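Local coordinates for variant surface glycoprotein MITAT 1.1 (Trypanosoma brucei brucei, PDB 5LY9) that forms, as a GPI-anchored dimer, the dense surface coat of the parasite and, through serial switching between antigenically distinct variants, lets it evade host immunity, at residues A321-A326 and T332-L337; A61-T66 and A297-A302; D208-V213 and I220-V225. All blocks are in the same frame, centred on the assembly; numbering follows the deposited sequence. Where two conformers were deposited one is given.

Interaction 1: A321-A326 and T332-L337; sequences AEIIPA and TTEAPL. With MAN (alpha-D-mannopyranose), chain C.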
ATOM      1  N   ALA A 321      -0.928  -1.619  37.233  1.00 27.92           N
ATOM      2  CA  ALA A 321      -0.419  -0.990  38.444  1.00 28.31           C
ATOM      3  C   ALA A 321       0.951  -1.512  38.852  1.00 29.88           C
ATOM      4  O   ALA A 321       1.616  -0.939  39.717  1.00 29.20           O
ATOM      5  CB  ALA A 321      -1.431  -1.293  39.553  1.00 29.02           C
ATOM      6  N   GLU A 322       1.400  -2.607  38.240  1.00 27.75           N
ATOM      7  CA  GLU A 322       2.592  -3.269  38.673  1.00 28.16           C
ATOM      8  C   GLU A 322       3.794  -2.369  38.345  1.00 29.25           C
ATOM      9  O   GLU A 322       3.950  -1.955  37.223  1.00 28.25           O
ATOM     10  CB  GLU A 322       2.726  -4.672  38.056  1.00 28.39           C
ATOM     11  CG  GLU A 322       3.908  -5.485  38.561  1.00 28.08           C
ATOM     12  CD  GLU A 322       3.691  -6.130  39.946  1.00 31.71           C
ATOM     13  OE1 GLU A 322       2.636  -5.907  40.560  1.00 31.16           O
ATOM     14  OE2 GLU A 322       4.587  -6.900  40.383  1.00 32.46           O
ATOM     15  N   ILE A 323       4.627  -2.095  39.341  1.00 27.92           N
ATOM     16  CA  ILE A 323       5.745  -1.204  39.155  1.00 31.51           C
ATOM     17  C   ILE A 323       6.987  -1.935  38.672  1.00 29.50           C
ATOM     18  O   ILE A 323       7.356  -2.963  39.209  1.00 30.36           O
ATOM     19  CB  ILE A 323       6.116  -0.473  40.479  1.00 33.22           C
ATOM     20  CG1 ILE A 323       4.978   0.409  40.908  1.00 37.63           C
ATOM     21  CG2 ILE A 323       7.408   0.350  40.317  1.00 33.72           C
ATOM     22  CD1 ILE A 323       4.962   1.691  40.151  1.00 41.42           C
ATOM     23  N   ILE A 324       7.601  -1.404  37.634  1.00 29.94           N
ATOM     24  CA  ILE A 324       8.875  -1.884  37.178  1.00 29.74           C
ATOM     25  C   ILE A 324       9.942  -0.954  37.732  1.00 31.27           C
ATOM     26  O   ILE A 324       9.989   0.222  37.394  1.00 30.97           O
ATOM     27  CB  ILE A 324       8.958  -1.861  35.617  1.00 30.14           C
ATOM     28  CG1 ILE A 324       7.743  -2.571  35.008  1.00 29.84           C
ATOM     29  CG2 ILE A 324      10.266  -2.474  35.188  1.00 30.22           C
ATOM     30  CD1 ILE A 324       7.488  -3.953  35.573  1.00 30.61           C
ATOM     31  N   PRO A 325      10.806  -1.476  38.566  1.00 34.21           N
ATOM     32  CA  PRO A 325      11.791  -0.643  39.235  1.00 36.44           C
ATOM     33  C   PRO A 325      12.880  -0.173  38.332  1.00 36.76           C
ATOM     34  O   PRO A 325      13.202  -0.829  37.333  1.00 32.68           O
ATOM     35  CB  PRO A 325      12.387  -1.543  40.303  1.00 35.69           C
ATOM     36  CG  PRO A 325      11.925  -2.873  40.039  1.00 35.70           C
ATOM     37  CD  PRO A 325      10.733  -2.830  39.130  1.00 34.60           C
ATOM     38  N   ALA A 326      13.455   0.975  38.701  1.00 37.69           N
ATOM     39  CA  ALA A 326      14.657   1.437  38.071  1.00 37.16           C
ATOM     40  C   ALA A 326      15.703   0.341  38.215  1.00 36.96           C
ATOM     41  O   ALA A 326      15.729  -0.389  39.201  1.00 37.08           O
ATOM     42  CB  ALA A 326      15.127   2.699  38.756  1.00 40.92           C
ATOM     43  N   THR A 332      16.066   4.024  34.026  1.00 40.31           N
ATOM     44  CA  THR A 332      16.593   5.027  34.990  1.00 44.22           C
ATOM     45  C   THR A 332      15.661   5.255  36.158  1.00 44.64           C
ATOM     46  O   THR A 332      16.115   5.540  37.256  1.00 46.99           O
ATOM     47  CB  THR A 332      16.830   6.362  34.248  1.00 46.77           C
ATOM     48  OG1 THR A 332      17.735   6.132  33.148  1.00 51.29           O
ATOM     49  CG2 THR A 332      17.433   7.324  35.105  1.00 53.66           C
ATOM     50  N   THR A 333      14.358   5.145  35.933  1.00 44.33           N
ATOM     51  CA  THR A 333      13.353   5.433  36.967  1.00 44.20           C
ATOM     52  C   THR A 333      12.269   4.386  36.974  1.00 41.41           C
ATOM     53  O   THR A 333      12.054   3.705  35.934  1.00 38.24           O
ATOM     54  CB  THR A 333      12.733   6.805  36.712  1.00 47.82           C
ATOM     55  OG1 THR A 333      12.165   6.828  35.408  1.00 48.18           O
ATOM     56  CG2 THR A 333      13.851   7.884  36.772  1.00 50.60           C
ATOM     57  N   GLU A 334      11.631   4.196  38.122  1.00 38.94           N
ATOM     58  CA  GLU A 334      10.542   3.214  38.233  1.00 38.85           C
ATOM     59  C   GLU A 334       9.343   3.690  37.428  1.00 36.29           C
ATOM     60  O   GLU A 334       9.180   4.900  37.220  1.00 36.64           O
ATOM     61  CB  GLU A 334      10.128   2.982  39.656  1.00 41.73           C
ATOM     62  CG  GLU A 334       9.324   4.132  40.209  1.00 46.37           C
ATOM     63  CD  GLU A 334       8.789   3.853  41.589  1.00 51.06           C
ATOM     64  OE1 GLU A 334       9.402   3.002  42.264  1.00 54.76           O
ATOM     65  OE2 GLU A 334       7.749   4.468  41.960  1.00 57.29           O
ATOM     66  N   ALA A 335       8.515   2.755  36.979  1.00 34.18           N
ATOM     67  CA  ALA A 335       7.235   3.100  36.339  1.00 32.08           C
ATOM     68  C   ALA A 335       6.219   1.940  36.378  1.00 30.95           C
ATOM     69  O   ALA A 335       6.586   0.802  36.278  1.00 31.08           O
ATOM     70  CB  ALA A 335       7.467   3.509  34.903  1.00 34.16           C
ATOM     71  N   PRO A 336       4.936   2.251  36.447  1.00 30.77           N
ATOM     72  CA  PRO A 336       3.960   1.204  36.416  1.00 29.72           C
ATOM     73  C   PRO A 336       3.765   0.753  34.953  1.00 27.74           C
ATOM     74  O   PRO A 336       3.917   1.519  34.023  1.00 28.18           O
ATOM     75  CB  PRO A 336       2.736   1.870  36.988  1.00 31.62           C
ATOM     76  CG  PRO A 336       2.821   3.275  36.578  1.00 32.71           C
ATOM     77  CD  PRO A 336       4.311   3.582  36.421  1.00 33.08           C
ATOM     78  N   LEU A 337       3.463  -0.523  34.752  1.00 28.25           N
ATOM     79  CA  LEU A 337       3.308  -1.061  33.409  1.00 25.83           C
ATOM     80  C   LEU A 337       2.326  -0.270  32.611  1.00 25.97           C
ATOM     81  O   LEU A 337       2.488  -0.102  31.402  1.00 23.90           O
ATOM     82  CB  LEU A 337       2.908  -2.559  33.438  1.00 27.24           C
ATOM     83  CG  LEU A 337       4.041  -3.545  33.733  1.00 27.81           C
ATOM     84  CD1 LEU A 337       3.572  -4.968  33.994  1.00 26.54           C
ATOM     85  CD2 LEU A 337       5.038  -3.531  32.560  1.00 28.60           C
TER
HETATM   86  C1  MAN C   4      -4.422   3.632  34.869  1.00 44.01           C
HETATM   87  C2  MAN C   4      -4.739   4.861  35.699  1.00 47.15           C
HETATM   88  C3  MAN C   4      -3.467   5.673  35.769  1.00 47.44           C
HETATM   89  C4  MAN C   4      -2.300   4.851  36.316  1.00 51.77           C
HETATM   90  C5  MAN C   4      -2.128   3.462  35.670  1.00 48.21           C
HETATM   91  C6  MAN C   4      -1.392   2.461  36.570  1.00 50.87           C
HETATM   92  O2  MAN C   4      -5.255   4.473  37.002  1.00 44.49           O
HETATM   93  O3  MAN C   4      -3.811   6.811  36.574  1.00 57.71           O
HETATM   94  O4  MAN C   4      -1.107   5.572  36.081  1.00 60.79           O
HETATM   95  O5  MAN C   4      -3.381   2.862  35.444  1.00 43.40           O
HETATM   96  O6  MAN C   4      -2.289   1.685  37.435  1.00 44.15           O
HETATM   97  O   HOH W   1      10.788   1.544  34.911  1.00 34.84           O

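Interaction 2: A61-T66 and A297-A302; sequences ALQQLT and ATKLEA. Unlike the reference sequence in segment 61-66: Leu65 (reference Ser).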
ATOM      1  N   ALA A  61      -3.446 -15.394  40.562  1.00 27.65           N
ATOM      2  CA  ALA A  61      -4.223 -15.174  39.361  1.00 27.01           C
ATOM      3  C   ALA A  61      -3.589 -15.829  38.166  1.00 24.89           C
ATOM      4  O   ALA A  61      -3.735 -15.327  37.018  1.00 24.18           O
ATOM      5  CB  ALA A  61      -4.381 -13.711  39.117  1.00 26.97           C
ATOM      6  N   LEU A  62      -2.922 -16.944  38.419  1.00 25.17           N
ATOM      7  CA  LEU A  62      -2.097 -17.592  37.375  1.00 25.31           C
ATOM      8  C   LEU A  62      -2.948 -17.939  36.150  1.00 25.08           C
ATOM      9  O   LEU A  62      -2.516 -17.625  35.023  1.00 24.63           O
ATOM     10  CB  LEU A  62      -1.385 -18.831  37.922  1.00 26.72           C
ATOM     11  CG  LEU A  62      -0.597 -19.591  36.857  1.00 25.59           C
ATOM     12  CD1 LEU A  62       0.490 -18.697  36.321  1.00 26.62           C
ATOM     13  CD2 LEU A  62      -0.008 -20.848  37.428  1.00 25.81           C
ATOM     14  N   GLN A  63      -4.090 -18.609  36.347  1.00 24.12           N
ATOM     15  CA  GLN A  63      -4.855 -19.048  35.234  1.00 24.41           C
ATOM     16  C   GLN A  63      -5.530 -17.887  34.481  1.00 23.29           C
ATOM     17  O   GLN A  63      -5.543 -17.898  33.261  1.00 21.87           O
ATOM     18  CB  GLN A  63      -5.913 -20.084  35.592  1.00 26.70           C
ATOM     19  CG  GLN A  63      -5.307 -21.405  36.082  1.00 28.58           C
ATOM     20  CD  GLN A  63      -6.397 -22.445  36.442  1.00 32.35           C
ATOM     21  OE1 GLN A  63      -7.421 -22.538  35.819  1.00 32.86           O
ATOM     22  NE2 GLN A  63      -6.135 -23.253  37.421  1.00 37.26           N
ATOM     23  N   GLN A  64      -6.083 -16.920  35.201  1.00 22.72           N
ATOM     24  CA  GLN A  64      -6.697 -15.725  34.562  1.00 22.58           C
ATOM     25  C   GLN A  64      -5.660 -14.987  33.710  1.00 21.80           C
ATOM     26  O   GLN A  64      -5.895 -14.623  32.555  1.00 22.05           O
ATOM     27  CB  GLN A  64      -7.187 -14.763  35.642  1.00 22.60           C
ATOM     28  CG  GLN A  64      -8.316 -15.331  36.474  1.00 22.40           C
ATOM     29  CD  GLN A  64      -7.925 -16.166  37.683  1.00 23.39           C
ATOM     30  OE1 GLN A  64      -6.805 -16.640  37.837  1.00 24.43           O
ATOM     31  NE2 GLN A  64      -8.912 -16.426  38.537  1.00 24.10           N
ATOM     32  N   LEU A  65      -4.475 -14.833  34.248  1.00 21.82           N
ATOM     33  CA  LEU A  65      -3.438 -14.022  33.558  1.00 22.80           C
ATOM     34  C   LEU A  65      -2.791 -14.797  32.376  1.00 21.60           C
ATOM     35  O   LEU A  65      -2.494 -14.226  31.335  1.00 21.06           O
ATOM     36  CB  LEU A  65      -2.386 -13.584  34.569  1.00 25.62           C
ATOM     37  CG  LEU A  65      -2.962 -12.556  35.575  1.00 27.33           C
ATOM     38  CD1 LEU A  65      -1.912 -12.163  36.563  1.00 30.81           C
ATOM     39  CD2 LEU A  65      -3.403 -11.303  34.857  1.00 28.01           C
ATOM     40  N   THR A  66      -2.617 -16.096  32.544  1.00 21.51           N
ATOM     41  CA  THR A  66      -2.146 -16.964  31.456  1.00 21.16           C
ATOM     42  C   THR A  66      -3.098 -16.859  30.264  1.00 21.35           C
ATOM     43  O   THR A  66      -2.671 -16.700  29.136  1.00 20.99           O
ATOM     44  CB  THR A  66      -1.996 -18.389  31.891  1.00 21.27           C
ATOM     45  OG1 THR A  66      -0.957 -18.492  32.883  1.00 21.86           O
ATOM     46  CG2 THR A  66      -1.649 -19.305  30.763  1.00 21.51           C
ATOM     47  N   ALA A 297     -17.394 -21.943  29.200  1.00 25.61           N
ATOM     48  CA  ALA A 297     -18.225 -20.996  29.943  1.00 25.75           C
ATOM     49  C   ALA A 297     -18.152 -21.193  31.452  1.00 26.11           C
ATOM     50  O   ALA A 297     -17.983 -20.224  32.230  1.00 24.67           O
ATOM     51  CB  ALA A 297     -19.683 -21.062  29.481  1.00 27.48           C
ATOM     52  N   THR A 298     -18.209 -22.448  31.870  1.00 26.97           N
ATOM     53  CA  THR A 298     -18.114 -22.796  33.290  1.00 27.08           C
ATOM     54  C   THR A 298     -16.793 -22.415  33.843  1.00 26.01           C
ATOM     55  O   THR A 298     -16.742 -21.838  34.904  1.00 26.26           O
ATOM     56  CB  THR A 298     -18.302 -24.299  33.463  1.00 28.71           C
ATOM     57  OG1 THR A 298     -19.630 -24.603  33.030  1.00 29.28           O
ATOM     58  CG2 THR A 298     -18.159 -24.679  34.893  1.00 29.67           C
ATOM     59  N   LYS A 299     -15.697 -22.685  33.114  1.00 24.59           N
ATOM     60  CA  LYS A 299     -14.380 -22.321  33.602  1.00 24.01           C
ATOM     61  C   LYS A 299     -14.229 -20.803  33.670  1.00 22.69           C
ATOM     62  O   LYS A 299     -13.648 -20.261  34.595  1.00 22.31           O
ATOM     63  CB  LYS A 299     -13.314 -22.898  32.697  1.00 24.37           C
ATOM     64  CG  LYS A 299     -11.916 -22.542  33.129  1.00 25.83           C
ATOM     65  CD  LYS A 299     -11.606 -23.184  34.444  1.00 26.45           C
ATOM     66  CE  LYS A 299     -10.154 -23.216  34.616  1.00 28.55           C
ATOM     67  NZ  LYS A 299      -9.756 -23.825  35.940  1.00 29.63           N
ATOM     68  N   LEU A 300     -14.721 -20.086  32.640  1.00 22.44           N
ATOM     69  CA  LEU A 300     -14.664 -18.626  32.669  1.00 22.42           C
ATOM     70  C   LEU A 300     -15.399 -18.031  33.873  1.00 23.61           C
ATOM     71  O   LEU A 300     -14.936 -17.032  34.457  1.00 22.71           O
ATOM     72  CB  LEU A 300     -15.217 -17.971  31.375  1.00 22.46           C
ATOM     73  CG  LEU A 300     -14.385 -18.233  30.117  1.00 22.67           C
ATOM     74  CD1 LEU A 300     -15.174 -17.968  28.848  1.00 23.68           C
ATOM     75  CD2 LEU A 300     -13.175 -17.341  30.176  1.00 22.64           C
ATOM     76  N   GLU A 301     -16.526 -18.617  34.223  1.00 23.05           N
ATOM     77  CA  GLU A 301     -17.300 -18.118  35.401  1.00 24.42           C
ATOM     78  C   GLU A 301     -16.508 -18.346  36.685  1.00 24.38           C
ATOM     79  O   GLU A 301     -16.499 -17.515  37.599  1.00 23.91           O
ATOM     80  CB  GLU A 301     -18.608 -18.855  35.486  1.00 25.70           C
ATOM     81  CG  GLU A 301     -19.550 -18.385  34.458  1.00 27.92           C
ATOM     82  CD  GLU A 301     -20.707 -19.327  34.180  1.00 32.76           C
ATOM     83  OE1 GLU A 301     -20.718 -20.516  34.572  1.00 34.69           O
ATOM     84  OE2 GLU A 301     -21.655 -18.805  33.541  1.00 39.35           O
ATOM     85  N   ALA A 302     -15.865 -19.517  36.768  1.00 23.00           N
ATOM     86  CA  ALA A 302     -14.995 -19.814  37.908  1.00 23.10           C
ATOM     87  C   ALA A 302     -13.775 -18.977  38.007  1.00 24.67           C
ATOM     88  O   ALA A 302     -13.196 -18.791  39.090  1.00 25.07           O
ATOM     89  CB  ALA A 302     -14.653 -21.313  37.902  1.00 24.45           C
TER

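Interaction 3: D208-V213 and I220-V225; sequences DTTAKV and IPNTQV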
ATOM      1  N   ASP A 208     -14.114   5.612 -37.442  1.00 28.36           N
ATOM      2  CA  ASP A 208     -14.625   4.280 -37.756  1.00 28.75           C
ATOM      3  C   ASP A 208     -15.613   3.726 -36.712  1.00 30.34           C
ATOM      4  O   ASP A 208     -16.613   3.054 -37.043  1.00 29.09           O
ATOM      5  CB  ASP A 208     -13.426   3.348 -37.844  1.00 31.00           C
ATOM      6  CG  ASP A 208     -12.482   3.702 -38.995  1.00 30.94           C
ATOM      7  OD1 ASP A 208     -12.886   4.431 -39.912  1.00 29.47           O
ATOM      8  OD2 ASP A 208     -11.327   3.253 -38.980  1.00 32.21           O
ATOM      9  N   THR A 209     -15.349   4.039 -35.432  1.00 27.50           N
ATOM     10  CA  THR A 209     -16.243   3.727 -34.351  1.00 28.20           C
ATOM     11  C   THR A 209     -16.362   4.938 -33.418  1.00 26.78           C
ATOM     12  O   THR A 209     -15.534   5.821 -33.486  1.00 25.48           O
ATOM     13  CB  THR A 209     -15.778   2.529 -33.506  1.00 30.79           C
ATOM     14  OG1 THR A 209     -14.551   2.812 -32.848  1.00 31.65           O
ATOM     15  CG2 THR A 209     -15.510   1.256 -34.417  1.00 32.49           C
ATOM     16  N   THR A 210     -17.378   4.890 -32.562  1.00 26.67           N
ATOM     17  CA  THR A 210     -17.488   5.790 -31.422  1.00 27.18           C
ATOM     18  C   THR A 210     -16.235   5.604 -30.569  1.00 25.51           C
ATOM     19  O   THR A 210     -15.622   4.551 -30.581  1.00 25.79           O
ATOM     20  CB  THR A 210     -18.754   5.542 -30.605  1.00 27.98           C
ATOM     21  OG1 THR A 210     -18.748   4.233 -30.017  1.00 26.88           O
ATOM     22  CG2 THR A 210     -20.065   5.814 -31.397  1.00 26.80           C
ATOM     23  N   ALA A 211     -15.825   6.658 -29.875  1.00 25.37           N
ATOM     24  CA  ALA A 211     -14.613   6.598 -29.028  1.00 26.77           C
ATOM     25  C   ALA A 211     -15.023   6.664 -27.576  1.00 26.69           C
ATOM     26  O   ALA A 211     -15.934   7.405 -27.236  1.00 27.11           O
ATOM     27  CB  ALA A 211     -13.644   7.729 -29.343  1.00 26.39           C
ATOM     28  N   LYS A 212     -14.386   5.828 -26.727  1.00 26.40           N
ATOM     29  CA  LYS A 212     -14.599   5.827 -25.303  0.50 25.64           C
ATOM     30  C   LYS A 212     -13.428   6.516 -24.662  1.00 25.34           C
ATOM     31  O   LYS A 212     -12.252   6.085 -24.822  1.00 23.48           O
ATOM     32  CB  LYS A 212     -14.704   4.386 -24.789  0.50 27.14           C
ATOM     33  CG  LYS A 212     -15.672   3.516 -25.542  0.50 28.36           C
ATOM     34  CD  LYS A 212     -17.076   4.098 -25.499  0.50 29.81           C
ATOM     35  CE  LYS A 212     -17.945   3.378 -24.482  0.50 31.06           C
ATOM     36  NZ  LYS A 212     -17.129   2.896 -23.296  0.50 32.45           N
ATOM     37  N   VAL A 213     -13.711   7.567 -23.900  1.00 23.71           N
ATOM     38  CA  VAL A 213     -12.671   8.373 -23.240  1.00 22.41           C
ATOM     39  C   VAL A 213     -13.039   8.507 -21.758  1.00 21.95           C
ATOM     40  O   VAL A 213     -14.059   7.985 -21.311  1.00 21.23           O
ATOM     41  CB  VAL A 213     -12.452   9.712 -23.935  1.00 23.00           C
ATOM     42  CG1 VAL A 213     -12.013   9.490 -25.382  1.00 24.47           C
ATOM     43  CG2 VAL A 213     -13.689  10.607 -23.855  1.00 23.92           C
ATOM     44  N   ILE A 220     -17.578   9.623 -27.329  1.00 23.05           N
ATOM     45  CA  ILE A 220     -17.527  10.606 -28.360  1.00 23.31           C
ATOM     46  C   ILE A 220     -18.180   9.956 -29.617  1.00 24.22           C
ATOM     47  O   ILE A 220     -17.767   8.899 -30.059  1.00 23.85           O
ATOM     48  CB  ILE A 220     -16.107  10.986 -28.650  1.00 24.21           C
ATOM     49  CG1 ILE A 220     -15.532  11.667 -27.401  1.00 24.66           C
ATOM     50  CG2 ILE A 220     -16.041  11.897 -29.884  1.00 24.24           C
ATOM     51  CD1 ILE A 220     -14.066  12.145 -27.467  1.00 24.90           C
ATOM     52  N   PRO A 221     -19.240  10.561 -30.115  1.00 23.52           N
ATOM     53  CA  PRO A 221     -20.010   9.975 -31.203  1.00 24.13           C
ATOM     54  C   PRO A 221     -19.277  10.043 -32.525  1.00 25.27           C
ATOM     55  O   PRO A 221     -18.357  10.852 -32.695  1.00 23.77           O
ATOM     56  CB  PRO A 221     -21.236  10.855 -31.249  1.00 24.96           C
ATOM     57  CG  PRO A 221     -20.759  12.209 -30.847  1.00 24.30           C
ATOM     58  CD  PRO A 221     -19.720  11.893 -29.754  1.00 23.49           C
ATOM     59  N   ASN A 222     -19.638   9.142 -33.448  1.00 25.12           N
ATOM     60  CA  ASN A 222     -19.200   9.342 -34.862  1.00 26.81           C
ATOM     61  C   ASN A 222     -20.398   9.723 -35.739  1.00 26.92           C
ATOM     62  O   ASN A 222     -20.378   9.438 -36.941  1.00 27.41           O
ATOM     63  CB  ASN A 222     -18.434   8.136 -35.420  1.00 26.25           C
ATOM     64  CG  ASN A 222     -19.274   6.862 -35.495  1.00 28.42           C
ATOM     65  OD1 ASN A 222     -20.387   6.834 -35.063  1.00 26.39           O
ATOM     66  ND2 ASN A 222     -18.699   5.786 -36.035  1.00 29.68           N
ATOM     67  N   THR A 223     -21.412  10.346 -35.129  1.00 27.41           N
ATOM     68  CA  THR A 223     -22.644  10.826 -35.775  1.00 28.03           C
ATOM     69  C   THR A 223     -22.819  12.249 -35.226  1.00 27.60           C
ATOM     70  O   THR A 223     -22.191  12.632 -34.223  1.00 26.59           O
ATOM     71  CB  THR A 223     -23.853   9.993 -35.414  1.00 28.23           C
ATOM     72  OG1 THR A 223     -23.990   9.886 -33.979  1.00 28.97           O
ATOM     73  CG2 THR A 223     -23.762   8.555 -36.057  1.00 28.93           C
ATOM     74  N   GLN A 224     -23.706  13.025 -35.821  1.00 27.29           N
ATOM     75  CA  GLN A 224     -23.916  14.443 -35.458  1.00 28.06           C
ATOM     76  C   GLN A 224     -24.776  14.599 -34.239  1.00 27.25           C
ATOM     77  O   GLN A 224     -25.893  15.130 -34.279  1.00 27.80           O
ATOM     78  CB  GLN A 224     -24.525  15.210 -36.635  1.00 29.20           C
ATOM     79  CG  GLN A 224     -23.598  15.220 -37.814  1.00 30.90           C
ATOM     80  CD  GLN A 224     -24.138  16.123 -38.942  1.00 33.51           C
ATOM     81  OE1 GLN A 224     -25.209  15.887 -39.473  1.00 35.62           O
ATOM     82  NE2 GLN A 224     -23.357  17.116 -39.320  1.00 32.48           N
ATOM     83  N   VAL A 225     -24.226  14.176 -33.110  1.00 26.45           N
ATOM     84  CA  VAL A 225     -24.927  14.286 -31.829  1.00 26.03           C
ATOM     85  C   VAL A 225     -23.927  14.721 -30.743  1.00 25.23           C
ATOM     86  O   VAL A 225     -22.757  14.964 -31.001  1.00 25.41           O
ATOM     87  CB  VAL A 225     -25.641  12.988 -31.407  1.00 25.77           C
ATOM     88  CG1 VAL A 225     -26.735  12.614 -32.396  1.00 27.44           C
ATOM     89  CG2 VAL A 225     -24.666  11.808 -31.227  1.00 26.14           C
TER
HETATM   90  O   HOH W   2     -19.329   3.009 -36.217  1.00 32.94           O

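Interaction 1: A321-A326 and T332-L337
A two-stranded antiparallel beta hairpin brings Ile324 opposite Ala335 as a hydrogen-bonded pair. Ile324 N donates almost straight to Ala335 O (2.8 Å, 173° at the hydrogen), and Ala335 N returns a bond to Ile324 O at 3.0 Å. A third bond joins Leu337 N to Glu322 O (2.9 Å). Ile323 and Pro336 form the neighbouring non-hydrogen-bonded pair, where a proline costs nothing because no N-H is needed across the strands; there the CD1 end of Ile323 lies 3.9 Å from CB of Pro336. CG2 of Ile323 also meets Glu334 CB. The hairpin follows helix 313-321, and its other face, carrying Ile324 and Ala335, turns to Ile340, while Ile51 of helix 24-55 meets Ile324 and Leu337. Ile324 places CG1 anti to its carbonyl carbon (chi1 -51°), which brings that branch 3.8 Å from Leu337 CD2; two branched aliphatic residues suit this buried side. Toward the turn a water donates to both Ile324 O and Thr333 O, bridging the two segments. At the opposite end Ala321 CA lies 3.4 Å from O6 of a glycan mannose, and Glu322 OE2 is held by Lys55, in a salt bridge, and by Asn56.

Interaction 2: A61-T66 and A297-A302
The flat carboxamide of Gln63 meets Lys299 at its oxygen edge: Lys299 NZ lies 2.7 Å from Gln63 OE1, in the carbonyl plane and on a lone pair, with a C=O to donor angle of 139°. Lys299 CE follows at 3.1 Å from Gln63 OE1. The side chains cross at about a right angle: Gln63 is extended beyond CG, whereas Lys299 sets CG anti to its backbone N (chi1 179°) and bends at chi2 (66°), a shape that carries the amine across to the other helix. Long, flexible polar residues suit two helices that meet through side-chain ends: a neutral oxygen accepts from the ammonium without a paired charge, and the aliphatic part of Lys299 can rest on Val281 and Leu286. Gln63 packs on Leu285. One turn along the first helix, Thr66 OG1 bonds to Leu62 O at 2.8 Å, from the face of that carbonyl opposite Thr66 N, a common partner for a threonine hydroxyl within a helix. Lys299-Gln63, with a bond from Gln64 NE2 to Leu303 O beside it, makes a sparse polar bridge between the start of the long helix 62-114 of the VSG N-terminal domain and the short helix 295-304.

Interaction 3: D208-V213 and I220-V225
Ala211 and Ile220 face each other as an antiparallel hydrogen-bonded pair, with Ala211 N giving to Ile220 O at 3.0 Å and Ile220 N to Ala211 O at 2.8 Å. Side chains of this pair share one face, where Ala211 CB lies 4.1 Å from Ile220 CB. With chi1 at -65° and chi2 fully extended, Ile220 stretches CD1 to the two methyls of Val213, 3.9 Å from CG2 and 4.0 Å from CG1, the side chains crossing at about a right angle. Aliphatic residues suit this buried face; the small Ala211 also packs on Ser114 of the second subunit. Beyond the pair both segments are loop, and Asn222 reaches back toward 207-210: its ND2 hydrogen-bonds to Leu207 O and also gives to a water, 2.9 Å away, which in turn donates to Asp208 O. An amide, with two N-H groups, suits both tasks. Asn222 OD1 lies 3.8 Å from Thr210 CG2. Asp208 OD1 accepts from Gly118 N of the second subunit. This is the end of an antiparallel pairing between strands 211-213 and 218-220 of a four-stranded sheet, 211-213 being outermost within this chain and lying against the dimer partner.

Overall arrangement
From the N terminus, residues 61-66 come first, at the start of helix 62-114, and find their partner 297-302 only after 230 intervening residues. Interaction 2 thus closes a very long loop, and interaction 3, a local closure with six residues between its segments, joining strand 211-213 to the end of strand 218-220, falls within it. Interaction 1 follows in series, with five residues between its segments, within a hairpin of strands 323-324 and 335-336 shortly before helix 343-367. None cross. Interactions 1 and 2 lie on the same side of the chain's centre, their nearest atoms about 9 Å apart; interaction 3 lies on the opposite side. Segments of interactions 2 and 3 both touch the second subunit, at widely separated places along the elongated dimer.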